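Local coordinates for ssDNA binding protein (Aeropyrum pernix, PDB 4PSN) that probably binds single-stranded DNA, apparently trapping it in a tunnel system formed between its subunits, at residues L173-R178 against E200-E205; I122-E127 against V167-L172; D136-I141 against E215-V220; L67-I72 against E93-V98. All coordinates share one frame; numbering follows the deposited sequence.

In the fold
From the N terminus, contact 4 comes first. It closes the hairpin of strands 69-78 and 83-97 in the three-stranded N-terminal sheet. Helix 100-113 then leads to the second sheet, where the other three contacts lie. Contact 2 ties the entry to strand 125-131 to the loop before strand 172-180. Contact 3 opens before contact 2 has closed, so the two cross; it brings helix 206-218 back onto strand 137-143. Contact 1 starts just after contact 2 ends and falls wholly within the span of contact 3. It adds the short strand 202-203 to the sheet edge. Contact 4 stands apart, its centre about 31 to 39 Å from the other centres.

Contact 1: residues L173-R178 against E200-E205; sequences LLKRTR and EAQNVE
Leu173 and Gln202 form an antiparallel hydrogen-bonded pair, their CA atoms 5.0 Å apart. Leu173 N donates to Gln202 O at 2.8 Å, in the carbonyl plane. Gln202 N returns a bond of 2.8 Å to Leu173 O, with Gln202 N tilted 30° from the plane of the Leu173 carbonyl. Ala201 CB sits against the same carbonyl, 3.4 Å from Leu173 O. This pairing adds strand 202-203 to the edge of the six-stranded antiparallel sheet, beside strand 172-180. Glu205 then takes the N-cap position of helix 206-218. Val204 turns its methyls to Leu173: CG1 and CG2 meet the isobutyl group at about a right angle. The nearest approach is 3.8 Å, Leu173 CD1 to Val204 CG2, though Leu173 has a second conformer. Gln202 stretches out with CG opposite its backbone N (chi1 -178°) and crosses Lys175 at a slant, whose chain bends at chi2 (-75°). The ammonium group of Lys175 forms a salt bridge with Glu215 of the second subunit. Arg211 of that subunit packs on Leu173, Lys175 and Gln202. Replacing Gln202 by an alanine would probably leave Arg211 of the second subunit without part of its cover. Further along, Thr177 OG1 donates to Lys175 O at 2.7 Å.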
# COMPACT_ATOMS: atom_id res chain seq x y z
N LEU C 173 -25.77 4.43 -5.71
CA LEU C 173 -26.64 5.15 -4.81
C LEU C 173 -27.68 5.93 -5.60
O LEU C 173 -27.34 6.77 -6.43
CB LEU C 173 -25.82 6.11 -3.94
CG LEU C 173 -25.74 5.75 -2.46
CD1 LEU C 173 -25.30 4.32 -2.27
CD2 LEU C 173 -24.80 6.71 -1.73
N LEU C 174 -28.95 5.62 -5.37
CA LEU C 174 -30.03 6.38 -5.97
C LEU C 174 -30.39 7.51 -5.01
O LEU C 174 -30.90 7.25 -3.92
CB LEU C 174 -31.24 5.48 -6.23
CG LEU C 174 -32.48 6.13 -6.82
CD1 LEU C 174 -32.25 6.52 -8.27
CD2 LEU C 174 -33.69 5.19 -6.70
N LYS C 175 -30.09 8.74 -5.40
CA LYS C 175 -30.40 9.94 -4.62
C LYS C 175 -31.90 10.23 -4.62
O LYS C 175 -32.61 9.79 -5.52
CB LYS C 175 -29.69 11.16 -5.21
CG LYS C 175 -28.23 10.93 -5.57
CD LYS C 175 -27.37 10.90 -4.32
CE LYS C 175 -25.91 10.98 -4.68
NZ LYS C 175 -25.14 11.62 -3.58
N ARG C 176 -32.36 11.00 -3.63
CA ARG C 176 -33.77 11.40 -3.58
C ARG C 176 -34.30 11.77 -4.97
O ARG C 176 -33.77 12.65 -5.65
CB ARG C 176 -34.00 12.54 -2.59
CG ARG C 176 -35.48 12.89 -2.46
CD ARG C 176 -35.74 14.24 -1.80
NE ARG C 176 -35.69 14.16 -0.34
CZ ARG C 176 -36.26 15.04 0.48
NH1 ARG C 176 -36.15 14.87 1.79
NH2 ARG C 176 -36.93 16.07 -0.01
N THR C 177 -35.35 11.09 -5.39
CA THR C 177 -35.90 11.31 -6.71
C THR C 177 -37.41 11.38 -6.58
O THR C 177 -38.02 10.50 -5.97
CB THR C 177 -35.53 10.13 -7.65
OG1 THR C 177 -34.10 10.01 -7.71
CG2 THR C 177 -36.07 10.35 -9.04
N ARG C 178 -38.01 12.41 -7.14
CA ARG C 178 -39.46 12.55 -7.04
C ARG C 178 -40.11 12.07 -8.31
O ARG C 178 -39.71 12.46 -9.40
CB ARG C 178 -39.87 13.99 -6.72
CG ARG C 178 -41.38 14.18 -6.63
CD ARG C 178 -41.76 15.46 -5.87
NE ARG C 178 -41.01 16.62 -6.36
CZ ARG C 178 -41.44 17.46 -7.30
NH1 ARG C 178 -42.62 17.27 -7.88
NH2 ARG C 178 -40.67 18.48 -7.67
N GLU C 200 -29.39 5.71 -13.72
CA GLU C 200 -28.91 7.08 -13.54
C GLU C 200 -28.38 7.31 -12.13
O GLU C 200 -28.12 8.45 -11.72
CB GLU C 200 -30.02 8.08 -13.84
CG GLU C 200 -30.45 8.09 -15.30
CD GLU C 200 -31.45 9.19 -15.60
OE1 GLU C 200 -32.52 9.23 -14.95
OE2 GLU C 200 -31.16 10.01 -16.50
N ALA C 201 -28.24 6.23 -11.37
CA ALA C 201 -27.78 6.32 -9.99
C ALA C 201 -26.30 6.73 -9.94
O ALA C 201 -25.58 6.61 -10.92
CB ALA C 201 -27.98 4.97 -9.30
N GLN C 202 -25.84 7.17 -8.78
CA GLN C 202 -24.45 7.58 -8.62
C GLN C 202 -23.54 6.38 -8.29
O GLN C 202 -23.87 5.56 -7.45
CB GLN C 202 -24.36 8.63 -7.49
CG GLN C 202 -22.97 9.18 -7.26
CD GLN C 202 -22.89 10.13 -6.07
OE1 GLN C 202 -23.34 9.82 -4.97
NE2 GLN C 202 -22.30 11.30 -6.29
N ASN C 203 -22.39 6.29 -8.96
CA ASN C 203 -21.37 5.30 -8.61
C ASN C 203 -20.61 5.72 -7.36
O ASN C 203 -20.06 6.81 -7.31
CB ASN C 203 -20.40 5.12 -9.76
CG ASN C 203 -21.08 4.69 -11.03
OD1 ASN C 203 -21.50 5.52 -11.84
ND2 ASN C 203 -21.22 3.38 -11.20
N VAL C 204 -20.57 4.85 -6.36
CA VAL C 204 -19.94 5.19 -5.09
C VAL C 204 -19.01 4.07 -4.65
O VAL C 204 -18.93 3.02 -5.28
CB VAL C 204 -20.99 5.42 -3.99
CG1 VAL C 204 -21.86 6.65 -4.33
CG2 VAL C 204 -21.85 4.19 -3.81
N GLU C 205 -18.30 4.29 -3.55
CA GLU C 205 -17.57 3.18 -2.92
C GLU C 205 -18.53 2.24 -2.22
O GLU C 205 -19.60 2.66 -1.75
CB GLU C 205 -16.51 3.73 -1.96
CG GLU C 205 -15.43 4.53 -2.69
CD GLU C 205 -14.14 4.74 -1.88
OE1 GLU C 205 -14.12 4.44 -0.66
OE2 GLU C 205 -13.14 5.21 -2.47

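Contact 2: residues I122-E127 against V167-L172; sequences IRFTVE and VEPTPL
Ile122 and Phe124 both set their chains opposite the carbonyl carbon, chi1 -56° and -64°, and both bear on Pro169. In Ile122 a stretched chi2 carries CD1 out to the proline ring. The methyl end of Ile122 meets that ring head-on, with CD1 3.7 Å from Pro169 CG. The CG2 branch of Ile122 does double duty. It rests 3.9 Å from Pro169 CD, and it lies over one face of the Phe124 ring, toward the rim. Phe124 comes at the proline from the opposite direction. Its CE1 is 3.9 Å from Pro169 CD, in an oblique approach. The same ring edge meets Glu168 O in its plane, 3.6 Å from CE1. The peptide bond before Pro169 is cis. This puts Glu168 O and Pro169 CD on one side of the bond, so both can meet the phenyl ring. The loop with this proline links two neighbouring strands of the antiparallel sheet, 159-166 and 172-180. Residues 122-124 lead into strand 125-131, at the far edge of that sheet within the chain. The contact packs the loop between those two neighbouring strands against the lead-in to strand 125-131. Leu172 joins more loosely, its CD1 4.2 Å from Ile122 CD1. Phe198 of helix 186-198 meets the Phe124 ring with planes about 60° apart, and Ser195 bonds the Phe124 backbone N. Phe55 of the third subunit packs on Pro169, and Arg52 of that subunit on Ile122.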
# COMPACT_ATOMS: atom_id res chain seq x y z
N ILE C 122 -28.70 -2.49 -16.20
CA ILE C 122 -28.70 -3.57 -15.21
C ILE C 122 -30.15 -3.87 -14.81
O ILE C 122 -30.91 -2.96 -14.48
CB ILE C 122 -27.94 -3.20 -13.92
CG1 ILE C 122 -26.51 -2.76 -14.24
CG2 ILE C 122 -27.94 -4.39 -12.94
CD1 ILE C 122 -25.78 -2.12 -13.06
N ARG C 123 -30.55 -5.14 -14.86
CA ARG C 123 -31.92 -5.50 -14.51
C ARG C 123 -32.03 -5.96 -13.06
O ARG C 123 -31.54 -7.03 -12.73
CB ARG C 123 -32.46 -6.60 -15.43
CG ARG C 123 -33.98 -6.82 -15.29
CD ARG C 123 -34.79 -5.73 -15.96
NE ARG C 123 -36.18 -5.75 -15.50
CZ ARG C 123 -37.07 -4.81 -15.75
NH1 ARG C 123 -36.71 -3.74 -16.47
NH2 ARG C 123 -38.32 -4.90 -15.27
N PHE C 124 -32.68 -5.16 -12.23
CA PHE C 124 -32.90 -5.51 -10.84
C PHE C 124 -34.34 -6.00 -10.66
O PHE C 124 -35.23 -5.65 -11.45
CB PHE C 124 -32.66 -4.29 -9.93
CG PHE C 124 -31.22 -3.79 -9.94
CD1 PHE C 124 -30.23 -4.48 -9.26
CD2 PHE C 124 -30.87 -2.63 -10.63
CE1 PHE C 124 -28.90 -4.04 -9.25
CE2 PHE C 124 -29.54 -2.18 -10.64
CZ PHE C 124 -28.56 -2.89 -9.95
N THR C 125 -34.56 -6.80 -9.63
CA THR C 125 -35.91 -7.14 -9.19
C THR C 125 -36.06 -6.68 -7.73
O THR C 125 -35.08 -6.32 -7.10
CB THR C 125 -36.18 -8.65 -9.31
OG1 THR C 125 -35.29 -9.38 -8.46
CG2 THR C 125 -36.00 -9.13 -10.78
N VAL C 126 -37.26 -6.69 -7.19
CA VAL C 126 -37.47 -6.22 -5.82
C VAL C 126 -38.48 -7.10 -5.12
O VAL C 126 -39.25 -7.82 -5.77
CB VAL C 126 -38.02 -4.77 -5.75
CG1 VAL C 126 -37.04 -3.77 -6.37
CG2 VAL C 126 -39.39 -4.68 -6.41
N GLU C 127 -38.47 -7.04 -3.80
CA GLU C 127 -39.50 -7.68 -3.00
C GLU C 127 -39.79 -6.76 -1.84
O GLU C 127 -38.86 -6.28 -1.18
CB GLU C 127 -39.02 -9.05 -2.50
CG GLU C 127 -40.15 -10.02 -2.16
CD GLU C 127 -41.03 -10.34 -3.37
OE1 GLU C 127 -42.17 -9.84 -3.43
OE2 GLU C 127 -40.57 -11.10 -4.26
N VAL C 167 -25.14 -2.84 -3.79
CA VAL C 167 -23.70 -3.06 -3.69
C VAL C 167 -23.18 -3.88 -4.87
O VAL C 167 -21.98 -3.88 -5.14
CB VAL C 167 -23.32 -3.76 -2.37
CG1 VAL C 167 -23.77 -2.92 -1.19
CG2 VAL C 167 -23.92 -5.16 -2.32
N GLU C 168 -24.08 -4.58 -5.55
CA GLU C 168 -23.70 -5.39 -6.72
C GLU C 168 -24.72 -5.12 -7.80
O GLU C 168 -25.88 -4.84 -7.48
CB GLU C 168 -23.75 -6.89 -6.38
CG GLU C 168 -22.67 -7.36 -5.40
CD GLU C 168 -22.93 -8.78 -4.90
OE1 GLU C 168 -23.85 -9.46 -5.43
OE2 GLU C 168 -22.22 -9.23 -3.98
N PRO C 169 -24.33 -5.24 -9.08
CA PRO C 169 -23.03 -5.70 -9.55
C PRO C 169 -21.96 -4.61 -9.48
O PRO C 169 -20.82 -4.88 -9.82
CB PRO C 169 -23.29 -6.10 -11.01
CG PRO C 169 -24.46 -5.21 -11.43
CD PRO C 169 -25.30 -5.08 -10.19
N THR C 170 -22.34 -3.41 -9.07
CA THR C 170 -21.39 -2.34 -8.81
C THR C 170 -22.09 -1.42 -7.81
O THR C 170 -23.31 -1.33 -7.80
CB THR C 170 -21.02 -1.58 -10.11
OG1 THR C 170 -19.88 -0.74 -9.87
CG2 THR C 170 -22.20 -0.74 -10.63
N PRO C 171 -21.33 -0.79 -6.90
CA PRO C 171 -22.01 -0.01 -5.86
C PRO C 171 -22.66 1.27 -6.41
O PRO C 171 -21.98 2.12 -7.02
CB PRO C 171 -20.89 0.32 -4.87
CG PRO C 171 -19.82 -0.74 -5.13
CD PRO C 171 -19.88 -0.93 -6.63
N LEU C 172 -23.97 1.40 -6.19
CA LEU C 172 -24.77 2.50 -6.73
C LEU C 172 -25.69 3.10 -5.70
O LEU C 172 -26.31 2.40 -4.90
CB LEU C 172 -25.64 2.01 -7.89
CG LEU C 172 -24.91 1.48 -9.12
CD1 LEU C 172 -25.91 0.80 -10.04
CD2 LEU C 172 -24.20 2.62 -9.83

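Contact 3: residues D136-I141 against E215-V220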
# COMPACT_ATOMS: atom_id res chain seq x y z
N ASP C 136 -43.40 4.96 5.10
CA ASP C 136 -42.58 4.74 3.91
C ASP C 136 -42.67 3.26 3.59
O ASP C 136 -42.86 2.44 4.49
CB ASP C 136 -41.10 5.08 4.14
CG ASP C 136 -40.88 6.40 4.85
OD1 ASP C 136 -40.79 7.44 4.16
OD2 ASP C 136 -40.74 6.40 6.08
N VAL C 137 -42.49 2.90 2.33
CA VAL C 137 -42.46 1.49 1.93
C VAL C 137 -41.02 1.06 1.60
O VAL C 137 -40.32 1.74 0.84
CB VAL C 137 -43.36 1.23 0.72
CG1 VAL C 137 -43.49 -0.29 0.47
CG2 VAL C 137 -44.72 1.86 0.96
N VAL C 138 -40.59 -0.06 2.17
CA VAL C 138 -39.23 -0.55 1.98
C VAL C 138 -39.19 -1.83 1.16
O VAL C 138 -39.94 -2.77 1.43
CB VAL C 138 -38.51 -0.76 3.33
CG1 VAL C 138 -37.19 -1.51 3.14
CG2 VAL C 138 -38.28 0.58 4.01
N TYR C 139 -38.33 -1.85 0.15
CA TYR C 139 -38.15 -3.01 -0.72
C TYR C 139 -36.72 -3.48 -0.66
O TYR C 139 -35.79 -2.66 -0.60
CB TYR C 139 -38.45 -2.65 -2.19
CG TYR C 139 -39.85 -2.19 -2.42
CD1 TYR C 139 -40.83 -3.06 -2.89
CD2 TYR C 139 -40.19 -0.88 -2.17
CE1 TYR C 139 -42.12 -2.63 -3.10
CE2 TYR C 139 -41.46 -0.45 -2.37
CZ TYR C 139 -42.43 -1.32 -2.83
OH TYR C 139 -43.70 -0.86 -3.03
N ARG C 140 -36.54 -4.79 -0.67
CA ARG C 140 -35.23 -5.36 -0.96
C ARG C 140 -34.98 -5.35 -2.47
O ARG C 140 -35.90 -5.60 -3.26
CB ARG C 140 -35.14 -6.80 -0.46
CG ARG C 140 -34.91 -6.95 1.04
CD ARG C 140 -34.57 -8.41 1.38
NE ARG C 140 -35.25 -9.34 0.49
CZ ARG C 140 -36.44 -9.90 0.75
NH1 ARG C 140 -37.07 -9.62 1.88
NH2 ARG C 140 -37.00 -10.73 -0.13
N ILE C 141 -33.75 -5.07 -2.86
CA ILE C 141 -33.36 -5.14 -4.26
C ILE C 141 -32.50 -6.39 -4.47
O ILE C 141 -31.64 -6.68 -3.66
CB ILE C 141 -32.56 -3.90 -4.69
CG1 ILE C 141 -33.36 -2.63 -4.40
CG2 ILE C 141 -32.23 -3.96 -6.17
CD1 ILE C 141 -32.57 -1.34 -4.66
N GLU C 215 -29.23 1.39 6.77
CA GLU C 215 -30.06 2.41 7.39
C GLU C 215 -31.50 2.28 6.90
O GLU C 215 -32.44 2.50 7.66
CB GLU C 215 -29.56 3.83 7.10
CG GLU C 215 -30.48 4.88 7.72
CD GLU C 215 -30.06 6.32 7.44
OE1 GLU C 215 -29.00 6.52 6.79
OE2 GLU C 215 -30.79 7.24 7.87
N ILE C 216 -31.66 1.92 5.64
CA ILE C 216 -33.01 1.71 5.11
C ILE C 216 -33.63 0.46 5.71
O ILE C 216 -34.76 0.46 6.15
CB ILE C 216 -33.01 1.58 3.58
CG1 ILE C 216 -32.71 2.92 2.92
CG2 ILE C 216 -34.35 1.00 3.11
CD1 ILE C 216 -32.63 2.84 1.39
N LEU C 217 -32.90 -0.65 5.71
CA LEU C 217 -33.48 -1.86 6.29
C LEU C 217 -33.80 -1.72 7.79
O LEU C 217 -34.77 -2.30 8.28
CB LEU C 217 -32.59 -3.08 6.01
CG LEU C 217 -32.52 -3.48 4.54
CD1 LEU C 217 -31.52 -4.60 4.34
CD2 LEU C 217 -33.93 -3.88 3.99
N SER C 218 -33.00 -0.93 8.51
CA SER C 218 -33.22 -0.75 9.95
C SER C 218 -34.53 -0.01 10.25
O SER C 218 -35.07 -0.11 11.35
CB SER C 218 -32.04 -0.01 10.61
OG SER C 218 -32.05 1.36 10.28
N LEU C 219 -35.05 0.73 9.27
CA LEU C 219 -36.29 1.49 9.48
C LEU C 219 -37.51 0.61 9.45
O LEU C 219 -38.59 1.03 9.85
CB LEU C 219 -36.44 2.59 8.43
CG LEU C 219 -35.36 3.64 8.50
CD1 LEU C 219 -35.49 4.63 7.35
CD2 LEU C 219 -35.48 4.34 9.84
N VAL C 220 -37.37 -0.62 8.96
CA VAL C 220 -38.56 -1.44 8.76
C VAL C 220 -39.15 -1.92 10.08
O VAL C 220 -38.43 -2.42 10.95
CB VAL C 220 -38.29 -2.65 7.88
CG1 VAL C 220 -39.57 -3.42 7.68
CG2 VAL C 220 -37.71 -2.22 6.55
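Val138 fits against Ile216 and Val220, and here the packing is closest. Val220 CG2 presses on the isopropyl group, 3.5 Å from Val138 CG1 and 3.6 Å from Val138 CB. Ile216 CG2 adds a second methyl, 3.8 Å from Val138 CG1. With CG1 set opposite the backbone N (chi1 170°), this one methyl meets Ile216, Leu217 and Val220. No hydrogen bond links the two segments; the contact is apolar. It lays the C-terminal end of helix 206-218 on one face of the antiparallel sheet, at strand 137-143. Tyr139 points away from that helix and touches helix 186-198 instead. An alanine at Val138 is likely to leave a gap under Ile216 CG2 and Val220 CG2, weakening the hold on the end of helix 206-218 and the residues after it. The side toward Arg140 is looser. Leu217 CD2 stays 4.1 Å from Val138 CG1 and 4.4 Å from Arg140 CG, and both Leu217 and Arg140 are partly open to solvent. On the outer side of the helix Ser218 is exposed. Its OG donates to Glu215 O at 2.9 Å, from above the carbonyl plane. The Glu215 carboxylate turns to the second subunit, where it forms a salt bridge with Arg163.

Contact 4: residues L67-I72 against E93-V98; sequences LDVVRI and ELWRRV
Arg71 and Glu93 run alongside each other in the same direction. Arg71 puts CG opposite its backbone N (chi1 -180°) and bends at chi3 (68°), which turns the guanidinium side-on to the carboxylate. NE donates to Glu93 OE1 and NH1 to Glu93 OE2, both at 3.0 Å. The planes are 40° apart: OE1 is met from above the carboxylate plane, OE2 on its syn side. Trp95 CH2 lies over one face of this guanidinium, 3.9 Å from Arg71 NE. The indole edge also takes Arg71 CB, 3.7 Å from Trp95 CZ3, and Val69 CG1 packs 3.8 Å from Trp95 CE3. At the other end Asp68 OD1 accepts a nearly straight bond from Arg97 N at 2.9 Å. Asp68 OD2 makes a long salt bridge of 3.5 Å with Arg96 NH1. Leu94 CD2 sits over the centre of the Arg96 guanidinium, whose nitrogens also bond Leu62 O and Lys63 O. Paired backbone bonds join Val69 with Trp95 and Arg71 with Glu93; Val70 and Leu94 form the non-hydrogen-bonded pair between them. Trp95 NE1 bonds Leu67 O of the third subunit. This is an antiparallel beta hairpin whose strand 83-97 pairs onward with a strand of that subunit, making one sheet across the interface.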
# COMPACT_ATOMS: atom_id res chain seq x y z
N LEU C 67 3.72 -19.49 -6.77
CA LEU C 67 2.84 -18.54 -7.45
C LEU C 67 1.43 -18.49 -6.85
O LEU C 67 0.54 -17.80 -7.37
CB LEU C 67 2.77 -18.87 -8.94
CG LEU C 67 4.06 -18.57 -9.70
CD1 LEU C 67 3.93 -18.99 -11.16
CD2 LEU C 67 4.40 -17.09 -9.58
N ASP C 68 1.22 -19.21 -5.76
CA ASP C 68 -0.04 -19.10 -5.06
C ASP C 68 -0.02 -17.81 -4.22
O ASP C 68 0.98 -17.09 -4.20
CB ASP C 68 -0.25 -20.30 -4.15
CG ASP C 68 -0.55 -21.57 -4.92
OD1 ASP C 68 -0.99 -21.51 -6.11
OD2 ASP C 68 -0.38 -22.64 -4.31
N VAL C 69 -1.14 -17.50 -3.57
CA VAL C 69 -1.22 -16.30 -2.73
C VAL C 69 -1.43 -16.75 -1.28
O VAL C 69 -2.15 -17.71 -1.03
CB VAL C 69 -2.36 -15.39 -3.18
CG1 VAL C 69 -2.65 -14.31 -2.14
CG2 VAL C 69 -2.04 -14.77 -4.53
N VAL C 70 -0.78 -16.09 -0.34
CA VAL C 70 -0.95 -16.40 1.07
C VAL C 70 -1.20 -15.12 1.85
O VAL C 70 -0.96 -14.03 1.35
CB VAL C 70 0.30 -17.06 1.67
CG1 VAL C 70 0.48 -18.47 1.09
CG2 VAL C 70 1.53 -16.19 1.41
N ARG C 71 -1.67 -15.26 3.08
CA ARG C 71 -1.81 -14.12 3.97
C ARG C 71 -1.56 -14.69 5.35
O ARG C 71 -2.12 -15.72 5.71
CB ARG C 71 -3.22 -13.53 3.89
CG ARG C 71 -3.44 -12.31 4.81
CD ARG C 71 -4.61 -11.44 4.32
NE ARG C 71 -5.89 -12.12 4.47
CZ ARG C 71 -7.06 -11.66 4.02
NH1 ARG C 71 -8.16 -12.37 4.20
NH2 ARG C 71 -7.13 -10.48 3.40
N ILE C 72 -0.70 -14.03 6.12
CA ILE C 72 -0.22 -14.58 7.37
C ILE C 72 -0.31 -13.55 8.46
O ILE C 72 -0.10 -12.37 8.22
CB ILE C 72 1.28 -15.01 7.25
CG1 ILE C 72 1.44 -16.02 6.11
CG2 ILE C 72 1.80 -15.59 8.55
CD1 ILE C 72 2.86 -16.34 5.77
N GLU C 93 -3.72 -18.13 5.57
CA GLU C 93 -4.71 -18.36 4.54
C GLU C 93 -3.97 -18.67 3.25
O GLU C 93 -2.88 -18.16 3.02
CB GLU C 93 -5.61 -17.14 4.37
CG GLU C 93 -6.52 -16.88 5.57
CD GLU C 93 -7.02 -15.44 5.61
OE1 GLU C 93 -6.27 -14.57 6.12
OE2 GLU C 93 -8.14 -15.18 5.12
N LEU C 94 -4.56 -19.50 2.42
CA LEU C 94 -3.95 -19.88 1.16
C LEU C 94 -5.00 -19.88 0.06
O LEU C 94 -6.14 -20.32 0.26
CB LEU C 94 -3.30 -21.26 1.29
CG LEU C 94 -2.78 -21.93 0.01
CD1 LEU C 94 -1.58 -21.18 -0.53
CD2 LEU C 94 -2.43 -23.41 0.29
N TRP C 95 -4.59 -19.39 -1.10
CA TRP C 95 -5.43 -19.39 -2.28
C TRP C 95 -4.61 -20.03 -3.39
O TRP C 95 -3.47 -19.60 -3.66
CB TRP C 95 -5.80 -17.95 -2.67
CG TRP C 95 -6.68 -17.17 -1.71
CD1 TRP C 95 -8.03 -16.97 -1.83
CD2 TRP C 95 -6.27 -16.44 -0.54
NE1 TRP C 95 -8.48 -16.18 -0.80
CE2 TRP C 95 -7.43 -15.84 0.00
CE3 TRP C 95 -5.04 -16.23 0.10
CZ2 TRP C 95 -7.39 -15.05 1.17
CZ3 TRP C 95 -5.00 -15.45 1.25
CH2 TRP C 95 -6.18 -14.87 1.77
N ARG C 96 -5.16 -21.04 -4.05
CA ARG C 96 -4.40 -21.72 -5.09
C ARG C 96 -4.65 -21.15 -6.49
O ARG C 96 -5.79 -20.94 -6.89
CB ARG C 96 -4.68 -23.22 -5.05
CG ARG C 96 -4.23 -23.86 -3.75
CD ARG C 96 -4.06 -25.34 -3.91
NE ARG C 96 -3.72 -25.99 -2.65
CZ ARG C 96 -2.48 -26.15 -2.21
NH1 ARG C 96 -1.44 -25.69 -2.90
NH2 ARG C 96 -2.27 -26.78 -1.05
N ARG C 97 -3.57 -20.93 -7.22
CA ARG C 97 -3.65 -20.32 -8.55
C ARG C 97 -4.48 -21.13 -9.56
O ARG C 97 -4.31 -22.33 -9.69
CB ARG C 97 -2.24 -20.10 -9.08
CG ARG C 97 -2.16 -19.30 -10.37
CD ARG C 97 -0.71 -19.11 -10.80
NE ARG C 97 -0.58 -19.08 -12.25
CZ ARG C 97 -0.27 -20.14 -13.00
NH1 ARG C 97 -0.03 -21.32 -12.43
NH2 ARG C 97 -0.20 -20.01 -14.32
N VAL C 98 -5.37 -20.46 -10.28
CA VAL C 98 -6.06 -21.10 -11.38
C VAL C 98 -5.20 -20.96 -12.62
O VAL C 98 -4.82 -19.86 -13.00
CB VAL C 98 -7.44 -20.48 -11.62
CG1 VAL C 98 -8.08 -21.11 -12.84
CG2 VAL C 98 -8.32 -20.67 -10.40
O HOH W 1 -4.30 -14.96 7.83